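Local coordinates for protein cytochrome P450 CYP260B1 (Sorangium cellulosum, PDB 5HIW) that belongs to the cytochrome P450 family and holds protoporphyrin IX containing iron within a largely helical fold, at residues F8-T11 and S16-G19; S30-E35 and V41-A46; S268-S273 and E311-P316. One frame throughout, in Å; residues are numbered along the deposited sequence.

Contact 1: F8-T11 and S16-G19; sequences FSFT and SAFG
Phe18, on the first turn of helix 17-28, drives its ring edge into the face of Phe8, a T-shaped aromatic pair with centroids 5.6 Å apart and planes at 78°. The leading atom is Phe18 CZ, which stands over the rim of the Phe8 ring, 4.0 Å from Phe8 CD2 and nearly as close to its CE2. CG of Phe18 lies anti to the backbone N (chi1 -178°), which stretches the ring away from the helix and lets its far end make this contact.

The remaining side-chain contacts are apolar and centre on Phe10. Its ring meets the helix start edge first: the methyl of Ala17 sits in the ring plane, with Phe10 CZ 3.6 Å from Ala17 CB and Phe10 CE1 equally near. Phe10 and Phe18 run antiparallel alongside one another, touching at their CD1 atoms, Phe10 CD1 to Phe18 CD1 being 3.9 Å. The Phe10 ring also passes the backbone obliquely, Phe10 CE1 lying 3.7 Å from Phe18 N. No hydrogen bond links the two segments; the contact between them is one of aromatic and methyl surfaces.

Other rings extend the cluster. His21, one turn further along the helix, stacks on Phe10; Phe382 meets Phe18; and Tyr300, from strand 298-302, meets Phe8 nearly at right angles. The side chain of Phe8 lies about 13 Å from the heme. The contact thus folds the loop that follows strand 4-5 back over the start of helix 17-28, with Phe8 reaching strand 31-34, which lies between strands 4-5 and 39-42 of the mixed sheet.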
loop_
_atom_site.group_PDB
_atom_site.type_symbol
_atom_site.label_atom_id
_atom_site.label_comp_id
_atom_site.label_asym_id
_atom_site.label_seq_id
_atom_site.Cartn_x
_atom_site.Cartn_y
_atom_site.Cartn_z
ATOM N N PHE A 8 5.378 1.581 -18.741
ATOM C CA PHE A 8 5.161 0.737 -17.563
ATOM C C PHE A 8 5.697 -0.690 -17.679
ATOM O O PHE A 8 5.722 -1.425 -16.704
ATOM C CB PHE A 8 3.696 0.804 -17.139
ATOM C CG PHE A 8 3.363 2.075 -16.369
ATOM C CD1 PHE A 8 3.304 3.313 -16.992
ATOM C CD2 PHE A 8 3.164 2.033 -14.979
ATOM C CE1 PHE A 8 3.015 4.455 -16.295
ATOM C CE2 PHE A 8 2.879 3.184 -14.279
ATOM C CZ PHE A 8 2.771 4.387 -14.902
ATOM N N SER A 9 6.086 -1.084 -18.891
ATOM C CA SER A 9 6.702 -2.413 -19.107
ATOM C C SER A 9 8.215 -2.356 -18.811
ATOM O O SER A 9 8.873 -3.365 -18.715
ATOM C CB SER A 9 6.386 -2.937 -20.536
ATOM O OG SER A 9 6.741 -1.949 -21.495
ATOM N N PHE A 10 8.745 -1.180 -18.599
ATOM C CA PHE A 10 10.154 -1.003 -18.166
ATOM C C PHE A 10 10.484 -1.952 -17.000
ATOM O O PHE A 10 9.722 -2.048 -16.039
ATOM C CB PHE A 10 10.325 0.484 -17.778
ATOM C CG PHE A 10 11.738 0.901 -17.416
ATOM C CD1 PHE A 10 12.179 0.794 -16.133
ATOM C CD2 PHE A 10 12.604 1.407 -18.383
ATOM C CE1 PHE A 10 13.487 1.155 -15.776
ATOM C CE2 PHE A 10 13.889 1.793 -18.053
ATOM C CZ PHE A 10 14.339 1.681 -16.746
ATOM N N THR A 11 11.566 -2.714 -17.114
ATOM C CA THR A 11 12.140 -3.461 -15.988
ATOM C C THR A 11 13.610 -3.084 -15.805
ATOM O O THR A 11 14.209 -2.461 -16.697
ATOM C CB THR A 11 12.073 -4.980 -16.134
ATOM O OG1 THR A 11 12.954 -5.399 -17.161
ATOM C CG2 THR A 11 10.703 -5.416 -16.493
ATOM N N SER A 16 16.043 2.681 -8.860
ATOM C CA SER A 16 15.638 4.032 -9.112
ATOM C C SER A 16 15.461 4.327 -10.626
ATOM O O SER A 16 14.994 5.412 -10.987
ATOM C CB SER A 16 16.633 5.006 -8.446
ATOM O OG SER A 16 17.807 4.996 -9.265
ATOM N N ALA A 17 15.674 3.336 -11.498
ATOM C CA ALA A 17 15.670 3.614 -12.953
ATOM C C ALA A 17 14.276 3.950 -13.433
ATOM O O ALA A 17 14.097 4.792 -14.333
ATOM C CB ALA A 17 16.222 2.459 -13.773
ATOM N N PHE A 18 13.279 3.311 -12.830
ATOM C CA PHE A 18 11.913 3.559 -13.271
ATOM C C PHE A 18 11.473 4.955 -12.925
ATOM O O PHE A 18 10.873 5.617 -13.741
ATOM C CB PHE A 18 10.972 2.557 -12.663
ATOM C CG PHE A 18 9.534 2.703 -13.110
ATOM C CD1 PHE A 18 9.206 2.644 -14.449
ATOM C CD2 PHE A 18 8.509 2.775 -12.197
ATOM C CE1 PHE A 18 7.923 2.743 -14.864
ATOM C CE2 PHE A 18 7.209 2.850 -12.619
ATOM C CZ PHE A 18 6.906 2.842 -13.961
ATOM N N GLY A 19 11.791 5.456 -11.745
ATOM C CA GLY A 19 11.326 6.805 -11.400
ATOM C C GLY A 19 12.049 7.831 -12.259
ATOM O O GLY A 19 11.470 8.829 -12.690
#

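Contact 2: S30-E35 and V41-A46; sequences SVYFDE and VVLRGA
Ser30 meets the second segment through both of its oxygens: Ser30 O accepts from Leu43 N at 2.7 Å, the donor tilted out of the carbonyl plane, and Ser30 OG accepts from Arg44 N at 3.2 Å while also bonding Asp47 OD2 in the first turn of helix 45-53. Arg44, the N-cap residue, runs its extended chain alongside, Arg44 CD lying 3.5 Å from Ser30 CB, and its NE goes to Ala26 O. Val31 faces Val42 as an antiparallel non-hydrogen-bonded pair, with Val31 CA 3.2 Å from Val41 O in a CA-H...O contact. The two strands, 31-34 and 39-42, form a beta hairpin within the mixed sheet, flanked by strands 4-5 and 298-302. Tyr32 then forms the hydrogen-bonded pair with Val41: Tyr32 N to Val41 O is 3.2 Å, and Val41 N to Tyr32 O 2.8 Å, the latter nearly straight on to the carbonyl. With chi1 of Tyr32 at 84°, CG is turned in over the backbone, which swings the ring alongside Val41, Tyr32 CE1 lying 3.6 Å from Val41 CB and also against Leu43 CD1. Tyr32 OH donates to the anti lone pair of Asp34 OD2 at 2.7 Å; that oxygen also accepts from Leu7 N, and Asp34 CB rests on Val41 CG2.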
loop_
_atom_site.group_PDB
_atom_site.type_symbol
_atom_site.label_atom_id
_atom_site.label_comp_id
_atom_site.label_asym_id
_atom_site.label_seq_id
_atom_site.Cartn_x
_atom_site.Cartn_y
_atom_site.Cartn_z
ATOM N N SER A 30 3.243 15.497 -20.001
ATOM C CA SER A 30 2.571 15.082 -18.786
ATOM C C SER A 30 1.531 13.985 -18.984
ATOM O O SER A 30 1.511 12.997 -18.216
ATOM C CB SER A 30 1.947 16.313 -18.104
ATOM O OG SER A 30 1.354 15.938 -16.846
ATOM N N VAL A 31 0.677 14.149 -19.994
ATOM C CA VAL A 31 -0.446 13.254 -20.297
ATOM C C VAL A 31 -0.191 12.527 -21.630
ATOM O O VAL A 31 0.154 13.159 -22.640
ATOM C CB VAL A 31 -1.788 14.059 -20.333
ATOM C CG1 VAL A 31 -2.970 13.147 -20.514
ATOM C CG2 VAL A 31 -1.963 14.873 -19.072
ATOM N N TYR A 32 -0.315 11.220 -21.622
ATOM C CA TYR A 32 0.077 10.360 -22.750
ATOM C C TYR A 32 -0.697 9.107 -22.598
ATOM O O TYR A 32 -1.227 8.832 -21.500
ATOM C CB TYR A 32 1.585 10.131 -22.792
ATOM C CG TYR A 32 2.016 9.021 -21.900
ATOM C CD1 TYR A 32 2.227 9.261 -20.541
ATOM C CD2 TYR A 32 2.156 7.753 -22.357
ATOM C CE1 TYR A 32 2.576 8.229 -19.668
ATOM C CE2 TYR A 32 2.500 6.725 -21.513
ATOM C CZ TYR A 32 2.727 6.993 -20.138
ATOM O OH TYR A 32 2.957 5.979 -19.250
ATOM N N PHE A 33 -0.846 8.325 -23.664
ATOM C CA PHE A 33 -1.630 7.120 -23.596
ATOM C C PHE A 33 -0.575 6.070 -23.521
ATOM O O PHE A 33 0.294 5.945 -24.410
ATOM C CB PHE A 33 -2.552 6.942 -24.837
ATOM C CG PHE A 33 -3.382 5.711 -24.840
ATOM C CD1 PHE A 33 -2.869 4.479 -25.230
ATOM C CD2 PHE A 33 -4.722 5.767 -24.488
ATOM C CE1 PHE A 33 -3.665 3.372 -25.201
ATOM C CE2 PHE A 33 -5.514 4.632 -24.453
ATOM C CZ PHE A 33 -4.986 3.418 -24.818
ATOM N N ASP A 34 -0.632 5.294 -22.447
ATOM C CA ASP A 34 0.277 4.180 -22.294
ATOM C C ASP A 34 -0.330 2.939 -22.906
ATOM O O ASP A 34 -1.320 2.415 -22.452
ATOM C CB ASP A 34 0.603 3.914 -20.822
ATOM C CG ASP A 34 1.785 3.033 -20.667
ATOM O OD1 ASP A 34 1.646 1.819 -20.893
ATOM O OD2 ASP A 34 2.882 3.561 -20.361
ATOM N N GLU A 35 0.347 2.457 -23.938
ATOM C CA GLU A 35 -0.075 1.252 -24.680
ATOM C C GLU A 35 0.035 -0.030 -23.897
ATOM O O GLU A 35 -0.726 -0.925 -24.142
ATOM C CB GLU A 35 0.718 1.161 -26.021
ATOM C CG GLU A 35 0.378 2.295 -26.947
ATOM C CD GLU A 35 1.061 2.252 -28.315
ATOM O OE1 GLU A 35 2.189 1.779 -28.412
ATOM O OE2 GLU A 35 0.462 2.832 -29.242
ATOM N N VAL A 41 -2.468 8.366 -19.059
ATOM C CA VAL A 41 -1.711 8.495 -17.803
ATOM C C VAL A 41 -1.407 9.954 -17.637
ATOM O O VAL A 41 -1.059 10.643 -18.606
ATOM C CB VAL A 41 -0.442 7.645 -17.855
ATOM C CG1 VAL A 41 0.436 7.881 -16.691
ATOM C CG2 VAL A 41 -0.770 6.186 -17.921
ATOM N N VAL A 42 -1.520 10.442 -16.411
ATOM C CA VAL A 42 -0.985 11.727 -15.985
ATOM C C VAL A 42 0.260 11.540 -15.188
ATOM O O VAL A 42 0.291 10.816 -14.123
ATOM C CB VAL A 42 -1.997 12.478 -15.125
ATOM C CG1 VAL A 42 -1.554 13.890 -14.857
ATOM C CG2 VAL A 42 -3.343 12.482 -15.854
ATOM N N LEU A 43 1.291 12.165 -15.666
ATOM C CA LEU A 43 2.597 12.073 -15.021
ATOM C C LEU A 43 2.986 13.217 -14.086
ATOM O O LEU A 43 3.433 12.932 -12.978
ATOM C CB LEU A 43 3.715 11.871 -16.021
ATOM C CG LEU A 43 3.737 10.571 -16.839
ATOM C CD1 LEU A 43 4.859 10.605 -17.894
ATOM C CD2 LEU A 43 3.927 9.357 -15.915
ATOM N N ARG A 44 2.861 14.478 -14.494
ATOM C CA ARG A 44 3.458 15.573 -13.688
ATOM C C ARG A 44 2.722 15.702 -12.363
ATOM O O ARG A 44 1.474 15.648 -12.295
ATOM C CB ARG A 44 3.430 16.936 -14.356
ATOM C CG ARG A 44 4.402 16.935 -15.546
ATOM C CD ARG A 44 4.313 18.218 -16.334
ATOM N NE ARG A 44 5.083 18.041 -17.563
ATOM C CZ ARG A 44 5.217 18.959 -18.524
ATOM N NH1 ARG A 44 4.665 20.179 -18.416
ATOM N NH2 ARG A 44 5.909 18.622 -19.604
ATOM N N GLY A 45 3.531 15.874 -11.344
ATOM C CA GLY A 45 3.038 16.004 -9.977
ATOM C C GLY A 45 1.947 17.038 -9.814
ATOM O O GLY A 45 0.964 16.781 -9.172
ATOM N N ALA A 46 2.115 18.232 -10.396
ATOM C CA ALA A 46 1.104 19.276 -10.298
ATOM C C ALA A 46 -0.190 18.920 -10.963
ATOM O O ALA A 46 -1.241 19.291 -10.468
ATOM C CB ALA A 46 1.644 20.614 -10.865
#

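Contact 3: S268-S273 and E311-P316; sequences STRWCS and EIYPRP
Arg270 grips the carbonyl oxygen of Pro316 end-on with both terminal nitrogens: Arg270 NH1 to Pro316 O is 3.0 Å and Arg270 NH2 to Pro316 O 3.1 Å. The oxygen lies in the guanidinium plane, only 4° out of it. Seen from the acceptor, NH1 approaches in the carbonyl plane on a lone pair, whereas NH2 stands tilted out of it. A carbon of the same side chain makes the second contact. Arg270 CD lies over one face of the Tyr313 ring, 3.7 Å from its centroid, in a CH-pi contact, and Ile312 CG2 lies over the opposite face, fixing the ring between them. Trp271 adds the edge of its indole, with Trp271 CD1 3.7 Å from Pro316 O.

The bend in the side chain explains how one arginine serves both partners: the chain runs out extended as far as CD, which rests over the tyrosine ring, then turns at chi3 (69°) so that the guanidinium reaches the proline carbonyl.

Further out, Glu267 forms a salt bridge to Arg270 NE, and His307 O takes a further bond from NH1. Glu267 and Arg270 match the ExxR motif that marks the K helix of cytochromes P450; the side chain of Arg270 is about 12 Å from the heme. Trp271 NE1 is bonded to Glu317 O, and Tyr313 OH to Val326 O, so each ring is tied at its polar end.

The contact joins the C-terminal end of helix 261-271 to the loop between strand 298-302 and helix 341-358. Leu240 and Ala243 of helix 232-245 pack on Ser268, and Ala243 also on Trp271.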
loop_
_atom_site.group_PDB
_atom_site.type_symbol
_atom_site.label_atom_id
_atom_site.label_comp_id
_atom_site.label_asym_id
_atom_site.label_seq_id
_atom_site.Cartn_x
_atom_site.Cartn_y
_atom_site.Cartn_z
ATOM N N SER A 268 12.348 6.358 2.063
ATOM C CA SER A 268 12.145 5.118 1.290
ATOM C C SER A 268 10.921 5.200 0.467
ATOM O O SER A 268 10.895 4.751 -0.694
ATOM C CB SER A 268 12.160 3.836 2.188
ATOM O OG SER A 268 10.899 3.575 2.883
ATOM N N THR A 269 9.874 5.842 1.008
ATOM C CA THR A 269 8.664 5.956 0.238
ATOM C C THR A 269 8.798 6.962 -0.920
ATOM O O THR A 269 8.019 6.885 -1.863
ATOM C CB THR A 269 7.359 6.226 1.022
ATOM O OG1 THR A 269 7.364 7.543 1.577
ATOM C CG2 THR A 269 7.185 5.175 2.088
ATOM N N ARG A 270 9.713 7.913 -0.809
ATOM C CA ARG A 270 9.955 8.858 -1.957
ATOM C C ARG A 270 10.869 8.198 -3.015
ATOM O O ARG A 270 10.564 8.163 -4.238
ATOM C CB ARG A 270 10.591 10.156 -1.459
ATOM C CG ARG A 270 10.845 11.153 -2.582
ATOM C CD ARG A 270 11.842 12.196 -2.194
ATOM N NE ARG A 270 13.110 11.577 -2.090
ATOM C CZ ARG A 270 13.865 11.203 -3.103
ATOM N NH1 ARG A 270 13.499 11.398 -4.348
ATOM N NH2 ARG A 270 15.040 10.690 -2.821
ATOM N N TRP A 271 11.976 7.677 -2.537
ATOM C CA TRP A 271 13.009 7.102 -3.406
ATOM C C TRP A 271 12.550 5.817 -4.086
ATOM O O TRP A 271 12.916 5.496 -5.226
ATOM C CB TRP A 271 14.219 6.798 -2.547
ATOM C CG TRP A 271 15.358 6.361 -3.248
ATOM C CD1 TRP A 271 16.210 7.139 -4.042
ATOM C CD2 TRP A 271 15.841 5.046 -3.316
ATOM N NE1 TRP A 271 17.147 6.355 -4.598
ATOM C CE2 TRP A 271 16.947 5.061 -4.197
ATOM C CE3 TRP A 271 15.405 3.843 -2.800
ATOM C CZ2 TRP A 271 17.674 3.899 -4.507
ATOM C CZ3 TRP A 271 16.134 2.676 -3.108
ATOM C CH2 TRP A 271 17.246 2.718 -3.959
ATOM N N CYS A 272 11.704 5.041 -3.403
ATOM C CA CYS A 272 11.238 3.766 -3.996
ATOM C C CYS A 272 9.838 3.446 -3.485
ATOM O O CYS A 272 9.630 2.428 -2.799
ATOM C CB CYS A 272 12.212 2.657 -3.627
ATOM S SG CYS A 272 11.979 1.136 -4.669
ATOM N N SER A 273 8.890 4.298 -3.837
ATOM C CA SER A 273 7.449 4.020 -3.565
ATOM C C SER A 273 6.960 2.712 -4.164
ATOM O O SER A 273 7.316 2.403 -5.308
ATOM C CB SER A 273 6.562 5.050 -4.155
ATOM O OG SER A 273 5.212 4.792 -3.727
ATOM N N GLU A 311 13.025 19.512 -9.416
ATOM C CA GLU A 311 12.536 20.810 -8.942
ATOM C C GLU A 311 11.877 20.693 -7.596
ATOM O O GLU A 311 11.784 21.643 -6.851
ATOM C CB GLU A 311 11.528 21.424 -9.914
ATOM C CG GLU A 311 12.044 21.538 -11.345
ATOM C CD GLU A 311 11.375 22.652 -12.135
ATOM O OE1 GLU A 311 10.212 22.470 -12.588
ATOM O OE2 GLU A 311 12.023 23.714 -12.300
ATOM N N ILE A 312 11.390 19.501 -7.277
ATOM C CA ILE A 312 10.688 19.311 -6.041
ATOM C C ILE A 312 11.621 18.730 -5.017
ATOM O O ILE A 312 11.636 19.205 -3.880
ATOM C CB ILE A 312 9.412 18.468 -6.206
ATOM C CG1 ILE A 312 8.458 19.173 -7.133
ATOM C CG2 ILE A 312 8.757 18.330 -4.826
ATOM C CD1 ILE A 312 7.255 18.404 -7.577
ATOM N N TYR A 313 12.351 17.683 -5.404
ATOM C CA TYR A 313 13.289 17.004 -4.546
ATOM C C TYR A 313 14.655 17.006 -5.225
ATOM O O TYR A 313 14.942 16.175 -6.086
ATOM C CB TYR A 313 12.869 15.529 -4.287
ATOM C CG TYR A 313 11.444 15.359 -3.818
ATOM C CD1 TYR A 313 11.121 15.578 -2.513
ATOM C CD2 TYR A 313 10.439 14.957 -4.690
ATOM C CE1 TYR A 313 9.810 15.465 -2.069
ATOM C CE2 TYR A 313 9.132 14.802 -4.272
ATOM C CZ TYR A 313 8.840 15.056 -2.927
ATOM O OH TYR A 313 7.585 14.905 -2.411
ATOM N N PRO A 314 15.552 17.903 -4.820
ATOM C CA PRO A 314 16.887 17.877 -5.476
ATOM C C PRO A 314 17.697 16.578 -5.310
ATOM O O PRO A 314 17.563 15.861 -4.295
ATOM C CB PRO A 314 17.656 18.981 -4.726
ATOM C CG PRO A 314 16.587 19.868 -4.213
ATOM C CD PRO A 314 15.460 18.950 -3.800
ATOM N N ARG A 315 18.496 16.262 -6.336
ATOM C CA ARG A 315 19.213 15.019 -6.443
ATOM C C ARG A 315 18.206 13.857 -6.099
ATOM O O ARG A 315 18.425 13.064 -5.232
ATOM C CB ARG A 315 20.435 15.098 -5.552
ATOM C CG ARG A 315 21.218 16.412 -5.772
ATOM C CD ARG A 315 22.624 16.406 -5.172
ATOM N NE ARG A 315 23.436 15.316 -5.719
ATOM C CZ ARG A 315 24.128 15.411 -6.852
ATOM N NH1 ARG A 315 24.806 14.369 -7.300
ATOM N NH2 ARG A 315 24.100 16.545 -7.554
ATOM N N PRO A 316 17.126 13.769 -6.840
ATOM C CA PRO A 316 16.034 12.849 -6.401
ATOM C C PRO A 316 16.479 11.368 -6.440
ATOM O O PRO A 316 15.960 10.474 -5.722
ATOM C CB PRO A 316 14.957 13.149 -7.394
ATOM C CG PRO A 316 15.675 13.736 -8.632
ATOM C CD PRO A 316 16.742 14.539 -8.026
#

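The three contacts follow one another along the chain without interleaving. Contacts 1 and 2 have centres 15 Å apart and are directly joined: Phe8 CE1 lies 3.3 Å from Tyr32 OH, and helix 17-28 leads into strand 31-34, so the N-terminal loop, the helix and the hairpin form one packed unit at the sheet. Contact 3 is centred 15 Å from contact 1, with Ser16 CB 4.1 Å from Trp271 NE1, and 18 Å from contact 2, without touching. The segments of contact 1 thus lie between, touching the hairpin of contact 2 through Phe8 and helix 261-271 only lightly, through Ser16, and so join N-terminal elements to later ones.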